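Local coordinates for protein ACDH-11, isoform b (Caenorhabditis elegans, PDB 4Y9J) that belongs to the acyl-CoA dehydrogenase family and binds flavin-adenine dinucleotide in an assembly of four chains, at residues B[26-29]-B[33-36]; B[131-136]-B[326-331]. One frame throughout, in Å; residues are numbered along the deposited sequence.

Interaction 1: B[26-29]-B[33-36]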
loop_
_atom_site.group_PDB
_atom_site.type_symbol
_atom_site.label_atom_id
_atom_site.label_comp_id
_atom_site.label_asym_id
_atom_site.label_seq_id
_atom_site.Cartn_x
_atom_site.Cartn_y
_atom_site.Cartn_z
ATOM N N ASN B 26 -34.756 3.515 1.146
ATOM C CA ASN B 26 -34.915 4.886 1.677
ATOM C C ASN B 26 -35.083 4.786 3.185
ATOM O O ASN B 26 -36.089 4.204 3.626
ATOM C CB ASN B 26 -36.160 5.534 1.055
ATOM C CG ASN B 26 -36.395 6.971 1.551
ATOM O OD1 ASN B 26 -36.386 7.229 2.744
ATOM N ND2 ASN B 26 -36.614 7.873 0.639
ATOM N N PRO B 27 -34.122 5.314 3.987
ATOM C CA PRO B 27 -34.156 5.067 5.408
ATOM C C PRO B 27 -35.242 5.829 6.184
ATOM O O PRO B 27 -35.484 5.510 7.326
ATOM C CB PRO B 27 -32.761 5.440 5.858
ATOM C CG PRO B 27 -32.315 6.456 4.895
ATOM C CD PRO B 27 -32.844 5.948 3.624
ATOM N N TYR B 28 -35.862 6.827 5.594
ATOM C CA TYR B 28 -36.949 7.500 6.230
ATOM C C TYR B 28 -38.170 6.606 6.023
ATOM O O TYR B 28 -38.812 6.227 6.972
ATOM C CB TYR B 28 -37.202 8.881 5.627
ATOM C CG TYR B 28 -38.295 9.563 6.398
ATOM C CD1 TYR B 28 -38.065 10.053 7.659
ATOM C CD2 TYR B 28 -39.595 9.569 5.936
ATOM C CE1 TYR B 28 -39.089 10.613 8.412
ATOM C CE2 TYR B 28 -40.619 10.104 6.698
ATOM C CZ TYR B 28 -40.353 10.630 7.941
ATOM O OH TYR B 28 -41.396 11.184 8.685
ATOM N N LYS B 29 -38.462 6.227 4.793
ATOM C CA LYS B 29 -39.644 5.422 4.488
ATOM C C LYS B 29 -39.606 4.028 5.106
ATOM O O LYS B 29 -40.605 3.498 5.476
ATOM C CB LYS B 29 -39.793 5.253 2.995
ATOM C CG LYS B 29 -40.209 6.542 2.300
ATOM C CD LYS B 29 -40.204 6.399 0.785
ATOM C CE LYS B 29 -40.511 7.724 0.156
ATOM N NZ LYS B 29 -40.538 7.609 -1.317
ATOM N N ILE B 33 -40.179 3.001 13.017
ATOM C CA ILE B 33 -40.857 3.932 13.902
ATOM C C ILE B 33 -40.600 5.417 13.771
ATOM O O ILE B 33 -41.304 6.184 14.398
ATOM C CB ILE B 33 -40.592 3.681 15.394
ATOM C CG1 ILE B 33 -39.138 3.796 15.731
ATOM C CG2 ILE B 33 -41.212 2.385 15.907
ATOM C CD1 ILE B 33 -38.989 4.010 17.218
ATOM N N LEU B 34 -39.606 5.833 12.994
ATOM C CA LEU B 34 -39.309 7.252 12.820
ATOM C C LEU B 34 -40.479 8.143 12.402
ATOM O O LEU B 34 -40.712 9.182 13.012
ATOM C CB LEU B 34 -38.187 7.413 11.781
ATOM C CG LEU B 34 -37.696 8.836 11.646
ATOM C CD1 LEU B 34 -37.357 9.429 13.003
ATOM C CD2 LEU B 34 -36.503 8.765 10.716
ATOM N N ASP B 35 -41.160 7.773 11.324
ATOM C CA ASP B 35 -42.254 8.583 10.843
ATOM C C ASP B 35 -43.409 8.607 11.880
ATOM O O ASP B 35 -43.975 9.672 12.136
ATOM C CB ASP B 35 -42.746 8.058 9.491
ATOM C CG ASP B 35 -43.929 8.886 8.899
ATOM O OD1 ASP B 35 -43.703 10.033 8.422
ATOM O OD2 ASP B 35 -45.066 8.366 8.887
ATOM N N ARG B 36 -43.785 7.451 12.448
ATOM C CA ARG B 36 -44.837 7.404 13.488
ATOM C C ARG B 36 -44.492 8.313 14.666
ATOM O O ARG B 36 -45.359 8.983 15.174
ATOM C CB ARG B 36 -45.140 5.974 13.961
ATOM C CG ARG B 36 -45.897 5.126 12.947
ATOM C CD ARG B 36 -46.653 3.958 13.553
ATOM N NE ARG B 36 -45.873 2.975 14.329
ATOM C CZ ARG B 36 -45.030 2.074 13.820
ATOM N NH1 ARG B 36 -44.799 2.004 12.511
ATOM N NH2 ARG B 36 -44.395 1.224 14.631
HETATM O O HOH W 1 -40.501 5.734 9.186
#
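An Asx motif built on N26 leads toward helix 34-41, and from it Y28 reaches forward to D35 and L34 in the first turn of that helix, a buried contact within the AidB-like N-terminal region. The evidence is one direct hydrogen bond, one water bridge and one apolar contact. The Y28 hydroxyl OH donates to OD1 of D35 at 2.6 Å. It lands on the anti lone pair of OD1, turned away from OD2, and the ring and carboxylate planes stand 88° apart, with OD1 at the ring edge and near the ring plane. Both side chains extend anti to their own backbone N, and for Y28 this torsion (chi1 -176°) sends OH out to D35. The closest CA pair is Y28 and L34, 7.0 Å apart. The L34 and Y28 side chains cross at about a right angle, with CD2 of L34 oblique to the ring, 3.7 Å from CD1 of Y28. A second link spans the backbones: the water donates to Y28 O at 2.8 Å and accepts from D35 N at 3.0 Å, so it takes up an amide of the first helical turn. On the loop side, N26 OD1 receives Y28 N at 2.9 Å in the carbonyl plane, the Asx turn. Its bond from K29 N, at 3.1 Å and 49° out of that plane, makes the Asx motif. A51, L54 and S55 of helix 44-74 touch the Y28 side chain; Y47 OH also bonds D35 OD1, while R39 forms a salt bridge with OD2. D35 therefore has two hydroxyls on one oxygen and an arginine on the other, a setting that would favour the carboxylate form.

Interaction 2: B[131-136]-B[326-331]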
loop_
_atom_site.group_PDB
_atom_site.type_symbol
_atom_site.label_atom_id
_atom_site.label_comp_id
_atom_site.label_asym_id
_atom_site.label_seq_id
_atom_site.Cartn_x
_atom_site.Cartn_y
_atom_site.Cartn_z
ATOM N N LYS B 131 -32.738 13.994 10.858
ATOM C CA LYS B 131 -31.922 14.115 9.665
ATOM C C LYS B 131 -30.524 13.539 9.910
ATOM O O LYS B 131 -30.001 12.817 9.069
ATOM C CB LYS B 131 -31.869 15.556 9.146
ATOM C CG LYS B 131 -31.556 15.628 7.673
ATOM C CD LYS B 131 -31.726 17.041 7.120
ATOM C CE LYS B 131 -31.783 16.946 5.605
ATOM N NZ LYS B 131 -32.147 18.228 4.950
ATOM N N LEU B 132 -29.946 13.841 11.062
ATOM C CA LEU B 132 -28.696 13.272 11.497
ATOM C C LEU B 132 -28.759 11.762 11.611
ATOM O O LEU B 132 -27.758 11.049 11.288
ATOM C CB LEU B 132 -28.260 13.861 12.846
ATOM C CG LEU B 132 -27.848 15.321 12.808
ATOM C CD1 LEU B 132 -27.901 15.894 14.222
ATOM C CD2 LEU B 132 -26.432 15.427 12.263
ATOM N N PHE B 133 -29.893 11.276 12.083
ATOM C CA PHE B 133 -30.110 9.848 12.183
ATOM C C PHE B 133 -30.123 9.134 10.800
ATOM O O PHE B 133 -29.615 8.011 10.664
ATOM C CB PHE B 133 -31.353 9.568 12.997
ATOM C CG PHE B 133 -31.785 8.099 13.038
ATOM C CD1 PHE B 133 -31.119 7.139 13.819
ATOM C CD2 PHE B 133 -32.865 7.681 12.243
ATOM C CE1 PHE B 133 -31.586 5.820 13.842
ATOM C CE2 PHE B 133 -33.334 6.383 12.287
ATOM C CZ PHE B 133 -32.717 5.458 13.084
ATOM N N LEU B 134 -30.721 9.760 9.790
ATOM C CA LEU B 134 -30.661 9.240 8.434
ATOM C C LEU B 134 -29.226 9.332 7.855
ATOM O O LEU B 134 -28.747 8.391 7.194
ATOM C CB LEU B 134 -31.630 9.965 7.537
ATOM C CG LEU B 134 -33.088 9.923 7.981
ATOM C CD1 LEU B 134 -33.872 10.736 6.957
ATOM C CD2 LEU B 134 -33.594 8.496 8.063
ATOM N N PHE B 135 -28.511 10.414 8.176
ATOM C CA PHE B 135 -27.183 10.680 7.608
ATOM C C PHE B 135 -26.148 9.727 8.181
ATOM O O PHE B 135 -25.330 9.161 7.430
ATOM C CB PHE B 135 -26.786 12.166 7.874
ATOM C CG PHE B 135 -25.459 12.580 7.308
ATOM C CD1 PHE B 135 -25.193 12.433 5.949
ATOM C CD2 PHE B 135 -24.478 13.103 8.120
ATOM C CE1 PHE B 135 -24.011 12.846 5.389
ATOM C CE2 PHE B 135 -23.251 13.492 7.566
ATOM C CZ PHE B 135 -23.038 13.395 6.209
ATOM N N SER B 136 -26.191 9.531 9.501
ATOM C CA SER B 136 -25.034 8.984 10.242
ATOM C C SER B 136 -24.422 7.663 9.703
ATOM O O SER B 136 -23.209 7.595 9.516
ATOM C CB SER B 136 -25.392 8.907 11.722
ATOM O OG SER B 136 -24.198 8.789 12.476
ATOM N N TYR B 326 -26.235 2.954 13.463
ATOM C CA TYR B 326 -25.583 1.661 13.158
ATOM C C TYR B 326 -26.488 0.470 13.494
ATOM O O TYR B 326 -26.559 -0.501 12.721
ATOM C CB TYR B 326 -24.253 1.531 13.877
ATOM C CG TYR B 326 -23.227 2.537 13.393
ATOM C CD1 TYR B 326 -22.916 2.635 12.069
ATOM C CD2 TYR B 326 -22.566 3.391 14.270
ATOM C CE1 TYR B 326 -21.985 3.553 11.612
ATOM C CE2 TYR B 326 -21.616 4.292 13.821
ATOM C CZ TYR B 326 -21.344 4.371 12.484
ATOM O OH TYR B 326 -20.481 5.298 11.937
ATOM N N MET B 327 -27.177 0.566 14.629
ATOM C CA MET B 327 -28.134 -0.462 15.040
ATOM C C MET B 327 -29.268 -0.596 14.023
ATOM O O MET B 327 -29.564 -1.684 13.504
ATOM C CB MET B 327 -28.651 -0.165 16.431
ATOM C CG MET B 327 -27.580 -0.215 17.506
ATOM S SD MET B 327 -27.912 0.665 19.087
ATOM C CE MET B 327 -29.345 -0.172 19.533
ATOM N N ARG B 328 -29.885 0.513 13.669
ATOM C CA ARG B 328 -30.955 0.488 12.667
ATOM C C ARG B 328 -30.426 0.040 11.312
ATOM O O ARG B 328 -31.111 -0.727 10.609
ATOM C CB ARG B 328 -31.604 1.852 12.562
ATOM C CG ARG B 328 -32.564 2.055 11.357
ATOM C CD ARG B 328 -33.731 1.113 11.332
ATOM N NE ARG B 328 -34.516 1.239 12.568
ATOM C CZ ARG B 328 -35.073 0.257 13.256
ATOM N NH1 ARG B 328 -34.938 -1.008 12.853
ATOM N NH2 ARG B 328 -35.789 0.539 14.362
ATOM N N ARG B 329 -29.259 0.518 10.908
ATOM C CA ARG B 329 -28.736 0.151 9.596
ATOM C C ARG B 329 -28.542 -1.407 9.463
ATOM O O ARG B 329 -28.980 -2.014 8.501
ATOM C CB ARG B 329 -27.444 0.926 9.261
ATOM C CG ARG B 329 -26.783 0.532 7.955
ATOM C CD ARG B 329 -27.721 0.766 6.778
ATOM N NE ARG B 329 -28.068 2.196 6.577
ATOM C CZ ARG B 329 -27.345 3.059 5.857
ATOM N NH1 ARG B 329 -26.175 2.704 5.341
ATOM N NH2 ARG B 329 -27.762 4.316 5.727
ATOM N N ILE B 330 -27.922 -2.010 10.447
ATOM C CA ILE B 330 -27.673 -3.429 10.398
ATOM C C ILE B 330 -28.963 -4.193 10.394
ATOM O O ILE B 330 -29.079 -5.147 9.666
ATOM C CB ILE B 330 -26.614 -3.891 11.415
ATOM C CG1 ILE B 330 -26.034 -5.263 11.003
ATOM C CG2 ILE B 330 -27.217 -4.037 12.787
ATOM C CD1 ILE B 330 -25.279 -5.216 9.693
ATOM N N ILE B 331 -29.976 -3.761 11.135
ATOM C CA ILE B 331 -31.213 -4.454 11.169
ATOM C C ILE B 331 -31.935 -4.276 9.816
ATOM O O ILE B 331 -32.524 -5.199 9.299
ATOM C CB ILE B 331 -32.109 -3.916 12.328
ATOM C CG1 ILE B 331 -31.520 -4.216 13.709
ATOM C CG2 ILE B 331 -33.545 -4.437 12.222
ATOM C CD1 ILE B 331 -32.332 -3.538 14.818
HETATM O O HOH W 2 -29.654 5.929 6.928
HETATM O O HOH W 3 -21.503 7.956 12.269
#
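F133 and R328 meet where the 131-136 segment of helix 121-135 packs against helix 304-338, an interface between the N-terminal and C-terminal helical regions of the acyl-CoA dehydrogenase fold. The ring tip does the touching: CZ of F133 lies 3.8 Å from CB of R328, and CG of R328 is just as near, so the aliphatic base of the arginine, not its charged end, makes the contact. The approach is oblique. R328 then bends at chi2 and chi3 (60° and 58°); R328 NH1 forms a salt bridge with E362, and R328 NE forms one with D31. No direct hydrogen bond joins the two segments; two waters do that work. One donates to L134 O at 2.6 Å and accepts from R329 NH2 at 2.8 Å, in the plane of the guanidinium and at its edge. S138 OG, two residues past S136, bonds R329 NH2 and E66 forms a salt bridge with R329 NH1, partners that would limit rotation of the guanidinium. Farther along, the side chain of S136 is about 5 Å from the bound UCC, and L435, D438 and A439 of helix 432-439 touch the Y326 side chain. There the second water is 2.8 Å from S136 OG and 2.9 Å from Y326 OH, and donates a longer bond to S136 O.

From the N terminus, interaction 1 closes first, a local loop with only three residues between 26-29 and 33-36. Interaction 2 opens about a hundred residues later and spans 189 residues between its segments, a stretch that includes the strands of the acyl-CoA dehydrogenase middle domain. The two are therefore in series, neither nested nor crossed. In space they meet, with centres about 11 Å apart. L134 CD2 packs 3.7 Å from Y28 N and 3.9 Å from L34 CD2, and F133 also touches L34. Residues F133 and L134 of helix 121-135 thus lie against the 26-36 region, while their segment also meets helix 304-338, tying that region to this helix of the acyl-CoA dehydrogenase C-terminal domain.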